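PDB 4K0J: heavy metal cation tricomponent efflux pump ZneA(CzcA-like) from Cupriavidus metallidurans, which acts as the inner-membrane Zn(II)/proton antiporter of a heavy metal efflux system, probably driving export of the metal with the proton gradient. Local coordinates for residues M440-T445 with F871-G876. Sequence-based numbering, arbitrary orientation.
Sequences MIVIIT and FVLLFG
The carbonyl oxygen Ile441 O receives the helical hydrogen bond from Thr445 N at 2.9 Å, and the methyl Leu873 CD1 lies against the same oxygen at 3.7 Å. No hydrogen bond links the two segments, and the contact is carried by methyl groups. CD1 of Leu873 enters between three residues of 440-445. Thr445 CG2 meets it tip to tip at 3.7 Å, while Ile441 CG2 is 3.8 Å from it, the two side chains crossing at about a right angle. With CG anti to its carbonyl carbon (chi1 -71°) and CD1 continuing the chain outward (chi2 179°), Leu873 reaches straight across to this group. Helix 433-447 and the end of helix 848-873 meet here, within two predicted membrane spans of the RND-family fold; the chain leaves the second helix at Leu874. Val442 slides past Leu873 in the opposite direction, its CG2 3.8 Å from Leu873 CD1 and 3.6 Å from Leu874 CD1, and it crosses Leu874 at about a right angle. Helix 911-939 packs beside this pair, with Val925 on Val442 and Ile929 on Leu874, and helix 884-888 also touches Leu874 through Ile887 and Leu888.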
ATOM      1  N   MET C 440     -16.921  29.179 -25.730  1.00 99.75           N
ATOM      2  CA  MET C 440     -17.070  28.408 -24.499  1.00100.71           C
ATOM      3  C   MET C 440     -15.911  27.431 -24.284  1.00102.80           C
ATOM      4  O   MET C 440     -15.524  27.163 -23.146  1.00106.08           O
ATOM      5  CB  MET C 440     -18.419  27.684 -24.463  1.00100.34           C
ATOM      6  CG  MET C 440     -19.629  28.620 -24.492  1.00100.90           C
ATOM      7  SD  MET C 440     -20.048  29.383 -22.916  1.00162.25           S
ATOM      8  CE  MET C 440     -21.190  28.175 -22.245  1.00 94.55           C
ATOM      9  N   ILE C 441     -15.344  26.899 -25.363  1.00 99.75           N
ATOM     10  CA  ILE C 441     -14.144  26.085 -25.200  1.00 99.54           C
ATOM     11  C   ILE C 441     -12.978  26.990 -24.808  1.00 93.57           C
ATOM     12  O   ILE C 441     -11.999  26.538 -24.219  1.00 92.47           O
ATOM     13  CB  ILE C 441     -13.796  25.250 -26.457  1.00110.37           C
ATOM     14  CG1 ILE C 441     -12.871  24.088 -26.081  1.00109.50           C
ATOM     15  CG2 ILE C 441     -13.157  26.112 -27.533  1.00117.23           C
ATOM     16  CD1 ILE C 441     -12.342  23.314 -27.271  1.00111.02           C
ATOM     17  N   VAL C 442     -13.098  28.275 -25.129  1.00 87.49           N
ATOM     18  CA  VAL C 442     -12.110  29.258 -24.707  1.00 79.89           C
ATOM     19  C   VAL C 442     -12.276  29.585 -23.228  1.00 80.62           C
ATOM     20  O   VAL C 442     -11.292  29.690 -22.504  1.00 89.59           O
ATOM     21  CB  VAL C 442     -12.162  30.544 -25.566  1.00 73.94           C
ATOM     22  CG1 VAL C 442     -11.579  31.725 -24.811  1.00 63.02           C
ATOM     23  CG2 VAL C 442     -11.403  30.335 -26.865  1.00 70.28           C
ATOM     24  N   ILE C 443     -13.514  29.729 -22.766  1.00 76.30           N
ATOM     25  CA  ILE C 443     -13.719  29.989 -21.344  1.00 87.54           C
ATOM     26  C   ILE C 443     -13.363  28.749 -20.515  1.00 93.52           C
ATOM     27  O   ILE C 443     -12.987  28.854 -19.345  1.00 88.81           O
ATOM     28  CB  ILE C 443     -15.147  30.494 -21.025  1.00 91.69           C
ATOM     29  CG1 ILE C 443     -15.215  31.058 -19.607  1.00 96.32           C
ATOM     30  CG2 ILE C 443     -16.165  29.396 -21.178  1.00 89.48           C
ATOM     31  CD1 ILE C 443     -16.592  31.539 -19.212  1.00100.40           C
ATOM     32  N   ILE C 444     -13.456  27.578 -21.140  1.00 95.70           N
ATOM     33  CA  ILE C 444     -13.045  26.334 -20.493  1.00 90.92           C
ATOM     34  C   ILE C 444     -11.522  26.190 -20.457  1.00 91.70           C
ATOM     35  O   ILE C 444     -10.954  25.813 -19.434  1.00 86.14           O
ATOM     36  CB  ILE C 444     -13.689  25.102 -21.161  1.00 85.93           C
ATOM     37  CG1 ILE C 444     -15.028  24.790 -20.494  1.00 83.88           C
ATOM     38  CG2 ILE C 444     -12.783  23.889 -21.062  1.00 83.85           C
ATOM     39  CD1 ILE C 444     -15.719  23.559 -21.048  1.00 86.43           C
ATOM     40  N   THR C 445     -10.863  26.504 -21.568  1.00 92.77           N
ATOM     41  CA  THR C 445      -9.407  26.446 -21.619  1.00 87.44           C
ATOM     42  C   THR C 445      -8.802  27.538 -20.743  1.00 93.70           C
ATOM     43  O   THR C 445      -7.649  27.442 -20.328  1.00104.84           O
ATOM     44  CB  THR C 445      -8.863  26.577 -23.059  1.00 81.17           C
ATOM     45  OG1 THR C 445      -7.542  26.029 -23.122  1.00 82.27           O
ATOM     46  CG2 THR C 445      -8.806  28.029 -23.490  1.00 82.08           C
ATOM     47  N   PHE C 871      -4.880  31.991 -27.750  1.00111.66           N
ATOM     48  CA  PHE C 871      -4.579  32.539 -29.064  1.00111.47           C
ATOM     49  C   PHE C 871      -4.694  31.436 -30.104  1.00109.49           C
ATOM     50  O   PHE C 871      -5.117  31.679 -31.235  1.00111.57           O
ATOM     51  CB  PHE C 871      -3.174  33.138 -29.084  1.00114.67           C
ATOM     52  CG  PHE C 871      -2.806  33.797 -30.386  1.00118.80           C
ATOM     53  CD1 PHE C 871      -2.180  33.077 -31.392  1.00120.79           C
ATOM     54  CD2 PHE C 871      -3.073  35.140 -30.597  1.00120.29           C
ATOM     55  CE1 PHE C 871      -1.835  33.683 -32.585  1.00121.57           C
ATOM     56  CE2 PHE C 871      -2.726  35.751 -31.788  1.00123.59           C
ATOM     57  CZ  PHE C 871      -2.110  35.021 -32.783  1.00123.70           C
ATOM     58  N   VAL C 872      -4.320  30.222 -29.710  1.00106.94           N
ATOM     59  CA  VAL C 872      -4.375  29.071 -30.604  1.00112.81           C
ATOM     60  C   VAL C 872      -5.808  28.727 -31.000  1.00116.34           C
ATOM     61  O   VAL C 872      -6.098  28.507 -32.176  1.00119.74           O
ATOM     62  CB  VAL C 872      -3.677  27.843 -29.991  1.00114.50           C
ATOM     63  CG1 VAL C 872      -4.144  26.564 -30.668  1.00116.21           C
ATOM     64  CG2 VAL C 872      -2.172  27.986 -30.126  1.00119.37           C
ATOM     65  N   LEU C 873      -6.704  28.686 -30.017  1.00113.05           N
ATOM     66  CA  LEU C 873      -8.122  28.490 -30.301  1.00106.74           C
ATOM     67  C   LEU C 873      -8.649  29.657 -31.127  1.00102.93           C
ATOM     68  O   LEU C 873      -9.406  29.471 -32.080  1.00 95.16           O
ATOM     69  CB  LEU C 873      -8.921  28.354 -29.005  1.00 98.37           C
ATOM     70  CG  LEU C 873      -8.701  27.057 -28.227  1.00 91.83           C
ATOM     71  CD1 LEU C 873      -9.519  27.052 -26.949  1.00 89.97           C
ATOM     72  CD2 LEU C 873      -9.051  25.861 -29.094  1.00 88.17           C
ATOM     73  N   LEU C 874      -8.221  30.862 -30.764  1.00102.41           N
ATOM     74  CA  LEU C 874      -8.634  32.067 -31.467  1.00 97.96           C
ATOM     75  C   LEU C 874      -7.919  32.240 -32.799  1.00 97.02           C
ATOM     76  O   LEU C 874      -8.081  33.262 -33.462  1.00106.48           O
ATOM     77  CB  LEU C 874      -8.421  33.303 -30.593  1.00 97.06           C
ATOM     78  CG  LEU C 874      -9.703  33.877 -29.989  1.00 97.85           C
ATOM     79  CD1 LEU C 874     -10.557  32.768 -29.402  1.00 97.07           C
ATOM     80  CD2 LEU C 874      -9.387  34.929 -28.936  1.00 94.56           C
ATOM     81  N   PHE C 875      -7.125  31.253 -33.194  1.00 87.61           N
ATOM     82  CA  PHE C 875      -6.501  31.300 -34.506  1.00 88.44           C
ATOM     83  C   PHE C 875      -7.505  30.863 -35.558  1.00 89.42           C
ATOM     84  O   PHE C 875      -8.388  30.050 -35.280  1.00 82.45           O
ATOM     85  CB  PHE C 875      -5.254  30.422 -34.568  1.00 90.20           C
ATOM     86  CG  PHE C 875      -4.567  30.450 -35.902  1.00 88.16           C
ATOM     87  CD1 PHE C 875      -3.710  31.486 -36.231  1.00 90.80           C
ATOM     88  CD2 PHE C 875      -4.785  29.445 -36.831  1.00 91.88           C
ATOM     89  CE1 PHE C 875      -3.080  31.518 -37.458  1.00100.67           C
ATOM     90  CE2 PHE C 875      -4.160  29.472 -38.060  1.00102.96           C
ATOM     91  CZ  PHE C 875      -3.307  30.511 -38.376  1.00107.04           C
ATOM     92  N   GLY C 876      -7.363  31.409 -36.764  1.00102.83           N
ATOM     93  CA  GLY C 876      -8.278  31.129 -37.855  1.00104.30           C
ATOM     94  C   GLY C 876      -9.627  31.771 -37.610  1.00100.89           C
ATOM     95  O   GLY C 876      -9.929  32.835 -38.149  1.00 83.15           O
TER